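PDB 3TQW: methionine-binding protein from Coxiella burnetii, which binds methionine and probably delivers it, as the periplasmic substrate-binding component, to an ABC transporter in the inner membrane. Local coordinates for residues A[17-22]-A[33-38]; A[27-32]-A[216-221]; A[39-44]-A[56-61]; A[65-68]-A[72-75]; A[87-92]-A[181-186]. All blocks are in the same frame, centred on the assembly; numbering follows the deposited sequence. Where two conformers were deposited one is given.

Contact 1 (A[17-22]-A[33-38])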
# COMPACT_ATOMS: atom_id res chain seq x y z
N LEU A 17 3.79 4.65 -12.47
CA LEU A 17 4.85 3.65 -12.47
C LEU A 17 4.52 2.57 -13.51
O LEU A 17 5.38 2.16 -14.29
CB LEU A 17 5.01 3.04 -11.08
CG LEU A 17 6.16 2.04 -10.96
CD1 LEU A 17 7.49 2.78 -11.06
CD2 LEU A 17 6.08 1.25 -9.66
N MSE A 18 3.27 2.12 -13.51
CA MSE A 18 2.86 1.08 -14.45
C MSE A 18 2.93 1.57 -15.90
O MSE A 18 3.16 0.78 -16.81
CB MSE A 18 1.47 0.55 -14.12
CG MSE A 18 0.99 -0.56 -15.06
SE MSE A 18 2.07 -2.20 -14.98
CE MSE A 18 1.52 -2.83 -13.22
N GLU A 19 2.72 2.86 -16.11
CA GLU A 19 2.82 3.41 -17.47
C GLU A 19 4.24 3.23 -18.01
O GLU A 19 4.43 2.94 -19.19
CB GLU A 19 2.44 4.89 -17.51
CG GLU A 19 0.95 5.17 -17.40
CD GLU A 19 0.18 4.94 -18.69
OE1 GLU A 19 0.79 4.59 -19.72
OE2 GLU A 19 -1.06 5.12 -18.66
N VAL A 20 5.23 3.41 -17.15
CA VAL A 20 6.61 3.23 -17.57
C VAL A 20 6.86 1.74 -17.81
O VAL A 20 7.52 1.35 -18.78
CB VAL A 20 7.60 3.79 -16.54
CG1 VAL A 20 9.04 3.48 -16.97
CG2 VAL A 20 7.41 5.30 -16.40
N ALA A 21 6.33 0.90 -16.94
CA ALA A 21 6.48 -0.54 -17.10
C ALA A 21 5.86 -0.99 -18.42
O ALA A 21 6.38 -1.88 -19.10
CB ALA A 21 5.86 -1.28 -15.93
N LYS A 22 4.74 -0.37 -18.78
CA LYS A 22 4.04 -0.70 -20.03
C LYS A 22 4.89 -0.37 -21.25
O LYS A 22 4.88 -1.11 -22.24
CB LYS A 22 2.70 0.05 -20.08
CG LYS A 22 2.10 0.24 -21.47
CD LYS A 22 0.85 1.13 -21.38
CE LYS A 22 0.36 1.59 -22.74
NZ LYS A 22 -0.30 0.49 -23.50
N VAL A 33 0.47 -4.12 -23.13
CA VAL A 33 -0.16 -4.06 -21.82
C VAL A 33 -1.19 -2.93 -21.79
O VAL A 33 -0.87 -1.79 -22.10
CB VAL A 33 0.87 -3.79 -20.72
CG1 VAL A 33 0.17 -3.57 -19.38
CG2 VAL A 33 1.88 -4.94 -20.64
N ASN A 34 -2.42 -3.27 -21.44
CA ASN A 34 -3.47 -2.27 -21.28
C ASN A 34 -3.74 -2.04 -19.79
O ASN A 34 -4.13 -2.96 -19.07
CB ASN A 34 -4.74 -2.73 -21.99
CG ASN A 34 -5.84 -1.68 -21.96
OD1 ASN A 34 -5.61 -0.52 -21.64
ND2 ASN A 34 -7.06 -2.10 -22.31
N ILE A 35 -3.51 -0.82 -19.32
CA ILE A 35 -3.68 -0.50 -17.91
C ILE A 35 -5.13 -0.15 -17.59
O ILE A 35 -5.71 0.75 -18.20
CB ILE A 35 -2.75 0.67 -17.48
CG1 ILE A 35 -1.29 0.30 -17.72
CG2 ILE A 35 -3.00 1.05 -16.02
CD1 ILE A 35 -0.32 1.45 -17.60
N ILE A 36 -5.72 -0.88 -16.65
CA ILE A 36 -7.09 -0.62 -16.19
C ILE A 36 -7.04 -0.04 -14.77
O ILE A 36 -6.61 -0.73 -13.84
CB ILE A 36 -7.93 -1.90 -16.20
CG1 ILE A 36 -7.83 -2.60 -17.57
CG2 ILE A 36 -9.39 -1.59 -15.85
CD1 ILE A 36 -8.25 -1.73 -18.74
N THR A 37 -7.45 1.21 -14.60
CA THR A 37 -7.32 1.85 -13.29
C THR A 37 -8.58 1.67 -12.45
O THR A 37 -9.69 1.61 -12.99
CB THR A 37 -7.01 3.35 -13.39
OG1 THR A 37 -8.08 4.01 -14.07
CG2 THR A 37 -5.71 3.60 -14.13
N PHE A 38 -8.39 1.61 -11.14
CA PHE A 38 -9.49 1.49 -10.19
C PHE A 38 -9.32 2.55 -9.11
O PHE A 38 -8.27 3.20 -9.03
CB PHE A 38 -9.50 0.09 -9.58
CG PHE A 38 -9.74 -0.99 -10.58
CD1 PHE A 38 -11.04 -1.40 -10.87
CD2 PHE A 38 -8.69 -1.58 -11.26
CE1 PHE A 38 -11.27 -2.38 -11.81
CE2 PHE A 38 -8.93 -2.57 -12.20
CZ PHE A 38 -10.22 -2.97 -12.47
O HOH W 1 2.92 -2.59 -23.44
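I35 reaches from strand 33-38 to helix 13-29 and packs against M18, E19 and K22. The contact lies in a beta-alpha-beta unit made of strand 5-10, helix 13-29 and strand 33-38. The helix segment runs nearly antiparallel to the strand, at 168°, with the axes 9.1 Å apart. I35 CD1 does most of the touching. Its chi2 is extended, which carries this methyl out to the helix. I35 CD1 meets CG of the selenomethionine M18 at 3.5 Å. The carboxylate carbon CD of E19 lies 3.7 Å from I35 CD1. K22 CD comes to the same I35 methyl at 4.0 Å. K22 also makes the direct polar link. Its chain runs extended to CE and bends at chi4 (74°). K22 NZ donates to V33 O at 2.7 Å, with a C=O...N angle of 164°. Further out, V7 of strand 5-10 touches both M18 and V33. L216 and L220 of helix 211-220 pack on M18. A water bridges the backbones, donating to K22 O at 2.7 Å and accepting from V33 N at 2.9 Å.

Contact 2 (A[27-32]-A[216-221])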
# COMPACT_ATOMS: atom_id res chain seq x y z
N ASN A 27 8.57 -2.08 -25.66
CA ASN A 27 9.85 -1.82 -26.31
C ASN A 27 10.87 -2.94 -26.15
O ASN A 27 11.66 -3.19 -27.06
CB ASN A 27 10.49 -0.52 -25.79
CG ASN A 27 9.65 0.71 -26.09
OD1 ASN A 27 8.70 0.66 -26.87
ND2 ASN A 27 10.01 1.83 -25.46
N ARG A 28 10.85 -3.62 -25.00
CA ARG A 28 11.87 -4.60 -24.68
C ARG A 28 11.36 -6.04 -24.75
O ARG A 28 12.14 -6.97 -24.96
CB ARG A 28 12.45 -4.33 -23.29
CG ARG A 28 13.15 -2.99 -23.15
CD ARG A 28 14.45 -2.96 -23.96
NE ARG A 28 15.20 -1.73 -23.72
CZ ARG A 28 15.08 -0.62 -24.44
NH1 ARG A 28 14.21 -0.58 -25.45
NH2 ARG A 28 15.81 0.45 -24.16
N TYR A 29 10.05 -6.22 -24.57
CA TYR A 29 9.47 -7.57 -24.58
C TYR A 29 8.49 -7.82 -25.71
O TYR A 29 8.00 -8.93 -25.87
CB TYR A 29 8.77 -7.88 -23.25
CG TYR A 29 9.70 -7.88 -22.06
CD1 TYR A 29 10.13 -6.70 -21.49
CD2 TYR A 29 10.12 -9.08 -21.50
CE1 TYR A 29 10.98 -6.70 -20.39
CE2 TYR A 29 10.96 -9.09 -20.40
CZ TYR A 29 11.38 -7.90 -19.85
OH TYR A 29 12.22 -7.91 -18.77
N GLY A 30 8.19 -6.79 -26.49
CA GLY A 30 7.20 -6.89 -27.55
C GLY A 30 5.82 -7.23 -27.01
O GLY A 30 5.00 -7.83 -27.70
N LEU A 31 5.55 -6.83 -25.76
CA LEU A 31 4.29 -7.19 -25.09
C LEU A 31 3.37 -5.97 -24.95
O LEU A 31 3.80 -4.92 -24.48
CB LEU A 31 4.60 -7.78 -23.71
CG LEU A 31 3.44 -8.30 -22.85
CD1 LEU A 31 2.83 -9.55 -23.48
CD2 LEU A 31 3.91 -8.59 -21.44
N HIS A 32 2.11 -6.14 -25.34
CA HIS A 32 1.11 -5.08 -25.24
C HIS A 32 0.38 -5.18 -23.91
O HIS A 32 -0.27 -6.19 -23.62
CB HIS A 32 0.09 -5.18 -26.37
CG HIS A 32 0.65 -4.86 -27.72
ND1 HIS A 32 0.94 -3.58 -28.12
CD2 HIS A 32 0.97 -5.66 -28.77
CE1 HIS A 32 1.42 -3.60 -29.35
NE2 HIS A 32 1.44 -4.85 -29.77
N LEU A 216 5.66 -9.22 -17.15
CA LEU A 216 5.24 -7.98 -16.52
C LEU A 216 6.02 -7.74 -15.23
O LEU A 216 6.41 -6.61 -14.93
CB LEU A 216 3.73 -8.01 -16.25
CG LEU A 216 3.11 -6.75 -15.64
CD1 LEU A 216 3.33 -5.55 -16.55
CD2 LEU A 216 1.63 -6.97 -15.38
N VAL A 217 6.24 -8.80 -14.46
CA VAL A 217 7.03 -8.72 -13.24
C VAL A 217 8.46 -8.32 -13.58
O VAL A 217 9.03 -7.44 -12.93
CB VAL A 217 7.04 -10.06 -12.47
CG1 VAL A 217 8.03 -10.01 -11.31
CG2 VAL A 217 5.65 -10.37 -11.96
N SER A 218 9.03 -8.95 -14.60
CA SER A 218 10.38 -8.60 -15.03
C SER A 218 10.50 -7.13 -15.46
O SER A 218 11.46 -6.45 -15.09
CB SER A 218 10.83 -9.52 -16.17
OG SER A 218 10.78 -10.88 -15.76
N ALA A 219 9.53 -6.65 -16.23
CA ALA A 219 9.52 -5.25 -16.67
C ALA A 219 9.48 -4.29 -15.48
O ALA A 219 10.13 -3.24 -15.50
CB ALA A 219 8.35 -4.99 -17.59
N LEU A 220 8.71 -4.65 -14.46
CA LEU A 220 8.60 -3.84 -13.25
C LEU A 220 9.90 -3.79 -12.44
O LEU A 220 10.06 -2.96 -11.55
CB LEU A 220 7.44 -4.32 -12.37
CG LEU A 220 6.06 -3.92 -12.90
CD1 LEU A 220 4.94 -4.79 -12.32
CD2 LEU A 220 5.82 -2.44 -12.62
N HIS A 221 10.84 -4.68 -12.76
CA HIS A 221 12.18 -4.66 -12.17
C HIS A 221 13.23 -4.08 -13.10
O HIS A 221 14.42 -4.11 -12.79
CB HIS A 221 12.60 -6.08 -11.76
CG HIS A 221 11.77 -6.67 -10.68
ND1 HIS A 221 11.27 -7.95 -10.74
CD2 HIS A 221 11.36 -6.17 -9.49
CE1 HIS A 221 10.58 -8.21 -9.64
NE2 HIS A 221 10.62 -7.14 -8.87
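Y29 carries this contact, with its ring directed at S218 and A219. It is the last helical residue of helix 13-29, and the chain turns away at G30 with a positive phi of 61°. The path of the side chain starts at CB, whose bond from CA points toward helix 211-220. CG then stands anti to the carbonyl carbon (chi1 -63°), and this sends the ring across to the other helix. Along one side of the ring, CE1 of Y29 packs on the methyl CB of A219 at 4.2 Å. This is an oblique approach. CZ of Y29 comes next and lies 4.1 Å from S218 CB. At the tip, Y29 OH meets the same S218 CB at 3.4 Å, and it is 3.9 Å from A219 N. The hydroxyl of Y29 makes no hydrogen bond across the contact. S218 OG stands beside its own backbone N and is weakly bonded to K214 O, one turn back in its helix. The link is therefore van der Waals packing at the end of two helices. Q215 of helix 211-220 also touches Y29, and V24 of helix 13-29 packs on A219. Just beyond the turn, L31 touches R212 and Q215 of helix 211-220 and V5 of strand 5-10, while L220 packs on V201 of strand 198-204.

Contact 3 (A[39-44]-A[56-61]). With MET (methionine), chain C.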
# COMPACT_ATOMS: atom_id res chain seq x y z
N SER A 39 -10.35 2.75 -8.29
CA SER A 39 -10.32 3.81 -7.29
C SER A 39 -10.69 3.31 -5.89
O SER A 39 -11.09 4.10 -5.03
CB SER A 39 -11.26 4.94 -7.70
OG SER A 39 -10.95 5.44 -8.98
N ASP A 40 -10.56 2.01 -5.68
CA ASP A 40 -10.76 1.43 -4.36
C ASP A 40 -9.93 0.15 -4.26
O ASP A 40 -9.95 -0.68 -5.17
CB ASP A 40 -12.24 1.11 -4.13
CG ASP A 40 -12.56 0.79 -2.68
OD1 ASP A 40 -11.80 0.02 -2.05
OD2 ASP A 40 -13.57 1.32 -2.17
N TYR A 41 -9.17 0.03 -3.18
CA TYR A 41 -8.37 -1.16 -2.91
C TYR A 41 -9.20 -2.44 -3.06
O TYR A 41 -8.67 -3.49 -3.45
CB TYR A 41 -7.86 -1.14 -1.46
CG TYR A 41 -6.66 -0.26 -1.16
CD1 TYR A 41 -5.87 0.28 -2.17
CD2 TYR A 41 -6.30 -0.00 0.15
CE1 TYR A 41 -4.75 1.06 -1.87
CE2 TYR A 41 -5.20 0.77 0.47
CZ TYR A 41 -4.43 1.30 -0.54
OH TYR A 41 -3.34 2.07 -0.19
N ASN A 42 -10.48 -2.37 -2.71
CA ASN A 42 -11.30 -3.59 -2.65
C ASN A 42 -11.78 -4.12 -4.00
O ASN A 42 -12.48 -5.13 -4.05
CB ASN A 42 -12.48 -3.43 -1.67
CG ASN A 42 -13.55 -2.45 -2.16
OD1 ASN A 42 -13.62 -2.10 -3.34
ND2 ASN A 42 -14.42 -2.03 -1.23
N THR A 43 -11.39 -3.46 -5.09
CA THR A 43 -11.93 -3.81 -6.41
C THR A 43 -11.03 -4.60 -7.38
O THR A 43 -11.51 -5.51 -8.04
CB THR A 43 -12.53 -2.56 -7.11
OG1 THR A 43 -13.56 -2.01 -6.26
CG2 THR A 43 -13.17 -2.94 -8.44
N PRO A 44 -9.73 -4.25 -7.49
CA PRO A 44 -8.90 -4.96 -8.49
C PRO A 44 -8.86 -6.49 -8.36
O PRO A 44 -8.69 -7.16 -9.38
CB PRO A 44 -7.50 -4.36 -8.27
CG PRO A 44 -7.78 -2.96 -7.78
CD PRO A 44 -9.00 -3.12 -6.88
N ASN A 56 -3.09 -7.77 -11.55
CA ASN A 56 -3.15 -6.47 -10.91
C ASN A 56 -1.89 -6.19 -10.11
O ASN A 56 -1.16 -7.11 -9.75
CB ASN A 56 -4.44 -6.28 -10.08
CG ASN A 56 -4.53 -7.20 -8.87
OD1 ASN A 56 -3.54 -7.45 -8.17
ND2 ASN A 56 -5.74 -7.70 -8.60
N MSE A 57 -1.60 -4.91 -9.90
CA MSE A 57 -0.45 -4.50 -9.12
C MSE A 57 -0.87 -3.34 -8.24
O MSE A 57 -0.88 -2.19 -8.68
CB MSE A 57 0.69 -4.05 -10.04
CG MSE A 57 1.96 -3.66 -9.26
SE MSE A 57 3.03 -2.25 -10.12
CE MSE A 57 1.76 -0.76 -9.95
N PHE A 58 -1.24 -3.64 -7.00
CA PHE A 58 -1.73 -2.59 -6.11
C PHE A 58 -1.65 -2.93 -4.62
O PHE A 58 -1.86 -2.06 -3.78
CB PHE A 58 -3.19 -2.26 -6.44
CG PHE A 58 -4.18 -3.22 -5.83
CD1 PHE A 58 -4.40 -4.46 -6.41
CD2 PHE A 58 -4.88 -2.88 -4.69
CE1 PHE A 58 -5.31 -5.35 -5.84
CE2 PHE A 58 -5.78 -3.76 -4.12
CZ PHE A 58 -6.00 -5.00 -4.69
N GLN A 59 -1.35 -4.18 -4.29
CA GLN A 59 -1.52 -4.66 -2.92
C GLN A 59 -0.30 -5.40 -2.38
O GLN A 59 0.55 -5.87 -3.15
CB GLN A 59 -2.72 -5.60 -2.85
CG GLN A 59 -2.39 -7.02 -3.30
CD GLN A 59 -3.61 -7.80 -3.71
OE1 GLN A 59 -4.55 -7.98 -2.93
NE2 GLN A 59 -3.62 -8.29 -4.94
N HIS A 60 -0.23 -5.51 -1.06
CA HIS A 60 0.73 -6.41 -0.42
C HIS A 60 0.10 -7.76 -0.08
O HIS A 60 -1.12 -7.93 -0.18
CB HIS A 60 1.37 -5.76 0.82
CG HIS A 60 0.40 -5.09 1.74
ND1 HIS A 60 -0.60 -5.78 2.40
CD2 HIS A 60 0.29 -3.80 2.15
CE1 HIS A 60 -1.29 -4.94 3.15
NE2 HIS A 60 -0.77 -3.73 3.02
N LEU A 61 0.94 -8.71 0.33
CA LEU A 61 0.48 -10.07 0.60
C LEU A 61 -0.55 -10.18 1.73
O LEU A 61 -1.53 -10.91 1.61
CB LEU A 61 1.68 -10.99 0.85
CG LEU A 61 1.46 -12.49 0.79
CD1 LEU A 61 0.64 -12.87 -0.44
CD2 LEU A 61 2.79 -13.24 0.81
N MET C . 0.29 0.43 -2.16
CA MET C . -0.30 0.20 -0.84
C MET C . 0.82 0.14 0.21
O MET C . 1.89 -0.40 -0.07
CB MET C . -1.10 -1.11 -0.84
CG MET C . -1.81 -1.46 0.47
SD MET C . -2.72 -3.02 0.36
CE MET C . -3.97 -2.55 -0.84
OXT MET C . 0.69 0.63 1.33
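F58 and N56 both carry CG between the backbone N and the carbonyl carbon (chi1 82° and 66°). This turns the F58 ring and the N56 amide to the loop that holds Y41 and P44. P44 CB lies over one face of F58, 3.9 Å from the ring centroid and 30° off its normal, a CH-pi contact. Q59 CB covers the opposite face. Y41 O comes close to F58 CE2, at 3.0 Å. N56 ND2 gives a weak hydrogen bond to P44 O at 3.1 Å, and its stronger partner is N45 OD1. The loop is shaped by a type I beta turn from D40 to T43 and by an Asx turn, in which N42 N donates to D40 OD1. In this periplasmic binding protein fold, the loop and the end of strand 55-60 enclose the ligand thioether between the rings of Y41 and H60. The ligand methyl CE sits over the centre of the Y41 ring, 3.4 Å above its plane. Y41 OH is hydrogen-bonded to N174 OD1. The ligand sulfur SD lies over a face of H60, 3.4 Å from NE2 and offset toward the rim. H60 NE2 bonds N113 OD1, while H60 ND1 caps the following helix at Y63 N.

Contact 4 (A[65-68]-A[72-75])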
# COMPACT_ATOMS: atom_id res chain seq x y z
N LYS A 65 -4.13 -11.94 1.25
CA LYS A 65 -4.57 -13.02 2.12
C LYS A 65 -5.87 -12.67 2.82
O LYS A 65 -6.77 -13.50 2.94
CB LYS A 65 -3.49 -13.36 3.15
CG LYS A 65 -2.21 -13.93 2.53
CD LYS A 65 -1.13 -14.14 3.59
CE LYS A 65 0.12 -14.78 2.98
NZ LYS A 65 1.24 -14.88 3.96
N ALA A 66 -5.98 -11.42 3.28
CA ALA A 66 -7.20 -11.00 3.97
C ALA A 66 -8.42 -11.01 3.04
O ALA A 66 -9.48 -11.53 3.41
CB ALA A 66 -7.00 -9.62 4.60
N GLN A 67 -8.28 -10.47 1.83
CA GLN A 67 -9.41 -10.46 0.91
C GLN A 67 -9.76 -11.86 0.38
O GLN A 67 -10.92 -12.15 0.10
CB GLN A 67 -9.24 -9.46 -0.24
CG GLN A 67 -10.59 -9.18 -0.94
CD GLN A 67 -10.57 -8.06 -1.96
OE1 GLN A 67 -9.56 -7.82 -2.63
NE2 GLN A 67 -11.71 -7.38 -2.11
N ILE A 68 -8.76 -12.73 0.25
CA ILE A 68 -9.03 -14.13 -0.11
C ILE A 68 -9.86 -14.80 0.98
O ILE A 68 -10.79 -15.55 0.69
CB ILE A 68 -7.72 -14.92 -0.32
CG1 ILE A 68 -7.10 -14.57 -1.67
CG2 ILE A 68 -7.98 -16.43 -0.24
CD1 ILE A 68 -5.73 -15.19 -1.90
N GLY A 72 -12.82 -15.55 -1.06
CA GLY A 72 -12.56 -16.87 -1.60
C GLY A 72 -11.92 -16.88 -2.98
O GLY A 72 -11.92 -17.90 -3.66
N TYR A 73 -11.37 -15.74 -3.39
CA TYR A 73 -10.71 -15.63 -4.69
C TYR A 73 -9.57 -16.63 -4.84
O TYR A 73 -8.81 -16.86 -3.90
CB TYR A 73 -10.15 -14.22 -4.90
CG TYR A 73 -11.17 -13.11 -4.88
CD1 TYR A 73 -12.41 -13.27 -5.49
CD2 TYR A 73 -10.90 -11.91 -4.24
CE1 TYR A 73 -13.34 -12.25 -5.46
CE2 TYR A 73 -11.82 -10.89 -4.21
CZ TYR A 73 -13.04 -11.06 -4.82
OH TYR A 73 -13.95 -10.04 -4.78
N LYS A 74 -9.44 -17.21 -6.02
CA LYS A 74 -8.28 -18.05 -6.33
C LYS A 74 -7.24 -17.21 -7.08
O LYS A 74 -7.16 -17.23 -8.31
CB LYS A 74 -8.71 -19.28 -7.13
CG LYS A 74 -9.69 -20.18 -6.37
CD LYS A 74 -9.85 -21.54 -7.01
CE LYS A 74 -10.41 -21.44 -8.43
NZ LYS A 74 -11.81 -20.92 -8.46
N ILE A 75 -6.45 -16.48 -6.30
CA ILE A 75 -5.47 -15.54 -6.81
C ILE A 75 -4.16 -15.76 -6.09
O ILE A 75 -4.15 -16.07 -4.90
CB ILE A 75 -5.92 -14.09 -6.51
CG1 ILE A 75 -7.15 -13.73 -7.34
CG2 ILE A 75 -4.77 -13.11 -6.75
CD1 ILE A 75 -7.83 -12.44 -6.87
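I68 and G72 close the last turn of helix 61-71, and the chain then folds back past I68 toward strand 75-83. The contact is a helix C-terminus ended by glycine. Its hydrogen bond runs from G72 N to I68 O at 2.7 Å, with an N-H...O angle of 142°. G72 leaves the helix with a positive phi of 83°, a backbone shape that favours glycine. The second kind of contact is between flat groups. The extended chain of Q67 brings its amide to the edge of the Y73 ring, with CD in the ring plane and 3.8 Å from CE2. The two planes are 76° apart. Q67 OE1 bonds N45 ND2 and Q67 NE2 bonds N42 O, which fixes the amide rotation. Y73 OH bonds E46 OE1 of helix 44-49. The third kind is aliphatic packing on backbone. I68 CG1 lies 3.6 Å from Y73 O and 4.5 Å from Y73 CB. Beyond it, I68 CD1 reaches the carbonyl O of I75 at 3.5 Å.

Contact 5 (A[87-92]-A[181-186])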
# COMPACT_ATOMS: atom_id res chain seq x y z
N GLY A 87 4.00 6.03 6.33
CA GLY A 87 4.34 7.14 7.19
C GLY A 87 3.21 7.56 8.11
O GLY A 87 2.04 7.25 7.86
N LEU A 88 3.57 8.25 9.19
CA LEU A 88 2.60 8.90 10.06
C LEU A 88 2.67 10.39 9.77
O LEU A 88 3.76 10.97 9.78
CB LEU A 88 2.92 8.64 11.53
CG LEU A 88 2.91 7.19 11.99
CD1 LEU A 88 3.45 7.08 13.42
CD2 LEU A 88 1.50 6.62 11.91
N TYR A 89 1.53 11.02 9.52
CA TYR A 89 1.50 12.40 9.07
C TYR A 89 0.60 13.25 9.95
O TYR A 89 -0.32 12.75 10.58
CB TYR A 89 0.99 12.49 7.63
CG TYR A 89 1.77 11.66 6.65
CD1 TYR A 89 2.83 12.22 5.93
CD2 TYR A 89 1.45 10.33 6.42
CE1 TYR A 89 3.55 11.47 5.03
CE2 TYR A 89 2.17 9.57 5.50
CZ TYR A 89 3.22 10.15 4.81
OH TYR A 89 3.95 9.41 3.90
N SER A 90 0.86 14.55 9.98
CA SER A 90 0.02 15.47 10.73
C SER A 90 0.11 16.88 10.16
O SER A 90 1.12 17.25 9.58
CB SER A 90 0.42 15.48 12.21
OG SER A 90 -0.30 16.47 12.92
N LYS A 91 -0.97 17.64 10.32
CA LYS A 91 -0.95 19.06 10.03
C LYS A 91 -1.13 19.84 11.33
O LYS A 91 -1.38 21.05 11.31
CB LYS A 91 -2.05 19.43 9.03
CG LYS A 91 -1.73 19.03 7.60
CD LYS A 91 -2.97 18.96 6.73
CE LYS A 91 -3.72 20.28 6.69
NZ LYS A 91 -4.92 20.20 5.80
N LYS A 92 -0.99 19.15 12.46
CA LYS A 92 -1.17 19.80 13.76
C LYS A 92 0.07 19.70 14.67
O LYS A 92 0.24 20.51 15.57
CB LYS A 92 -2.41 19.25 14.48
CG LYS A 92 -3.73 19.51 13.75
CD LYS A 92 -4.92 19.09 14.60
CE LYS A 92 -6.23 19.09 13.81
NZ LYS A 92 -6.61 20.44 13.31
N LEU A 181 1.74 15.03 0.26
CA LEU A 181 2.51 14.56 1.41
C LEU A 181 3.61 13.59 0.98
O LEU A 181 3.34 12.59 0.32
CB LEU A 181 1.60 13.88 2.43
CG LEU A 181 0.43 14.69 3.01
CD1 LEU A 181 -0.45 13.78 3.85
CD2 LEU A 181 0.93 15.86 3.84
N SER A 182 4.84 13.90 1.36
CA SER A 182 5.98 13.05 1.04
C SER A 182 6.42 12.25 2.27
O SER A 182 6.65 12.82 3.33
CB SER A 182 7.15 13.90 0.53
OG SER A 182 8.38 13.22 0.68
N PRO A 183 6.54 10.93 2.12
CA PRO A 183 7.01 10.04 3.18
C PRO A 183 8.38 10.45 3.71
O PRO A 183 8.61 10.40 4.91
CB PRO A 183 7.11 8.68 2.48
CG PRO A 183 6.16 8.77 1.35
CD PRO A 183 6.18 10.19 0.89
N SER A 184 9.28 10.83 2.81
CA SER A 184 10.63 11.24 3.19
C SER A 184 10.66 12.63 3.83
O SER A 184 11.43 12.87 4.76
CB SER A 184 11.55 11.24 1.97
OG SER A 184 11.66 9.94 1.41
N ARG A 185 9.82 13.53 3.33
CA ARG A 185 9.88 14.92 3.75
C ARG A 185 8.89 15.27 4.86
O ARG A 185 9.21 16.06 5.74
CB ARG A 185 9.64 15.85 2.56
CG ARG A 185 10.75 15.88 1.53
CD ARG A 185 10.44 16.87 0.42
NE ARG A 185 11.53 17.01 -0.54
CZ ARG A 185 11.50 17.84 -1.58
NH1 ARG A 185 10.44 18.60 -1.80
NH2 ARG A 185 12.53 17.90 -2.41
N ASP A 186 7.71 14.68 4.81
CA ASP A 186 6.62 15.12 5.68
C ASP A 186 6.28 14.20 6.85
O ASP A 186 5.75 14.65 7.86
CB ASP A 186 5.37 15.39 4.84
CG ASP A 186 5.59 16.47 3.80
OD1 ASP A 186 6.18 17.52 4.14
OD2 ASP A 186 5.19 16.28 2.63
O HOH W 2 3.26 15.28 8.34
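Y89 meets P183 and L181 in the close-packed half of this contact. With CG of Y89 opposite the carbonyl carbon (chi1 -56°), the ring is sent toward the 181-186 turn. Y89 OH lies 3.2 Å from P183 CA and 3.4 Å from P183 CG. It makes no hydrogen bond across the contact. S182 O sits in the plane of the Y89 ring, at its edge, 3.8 Å from CE1. L181 CB comes in obliquely, 4.0 Å from Y89 CE1. The turn is braced from inside. D186 N donates to S182 O, and S182 N donates to D186 OD2 at 2.7 Å, nearly straight at 174°. S182 OG takes R185 N, an ST motif. The other half is looser and wetter. Here no direct bond joins the backbones; a water accepts from S90 N at 3.0 Å and lies 2.6 Å from D186 O, to which it probably donates. S90 OG accepts from K92 N, an ST turn, as the chain leaves strand 87-89. Strand 87-89 lies between strands 168-171 and 189-190 in the five-stranded sheet. Y89 rests on I171 and on A176 of helix 173-176, while L88 packs on helix 111-123.

From the N terminus, contact 1 closes first, returning the chain from helix 13-29 to strand 33-38. Contact 2 starts from the end of the same helix and reaches helix 211-220, so its segments alternate with those of contact 1. The two touch through A21 and L220. Contacts 3, 4 and 5 all nest in the long loop that contact 2 closes, and they follow one another in series. Contact 3 joins the loop after strand 33-38 to strand 55-60. Contact 4 lies at the end of helix 61-71 and touches contact 3. Contacts 1 to 4 belong to the region around the six-stranded sheet. Contact 5 lies at the five-stranded sheet, apart from the rest.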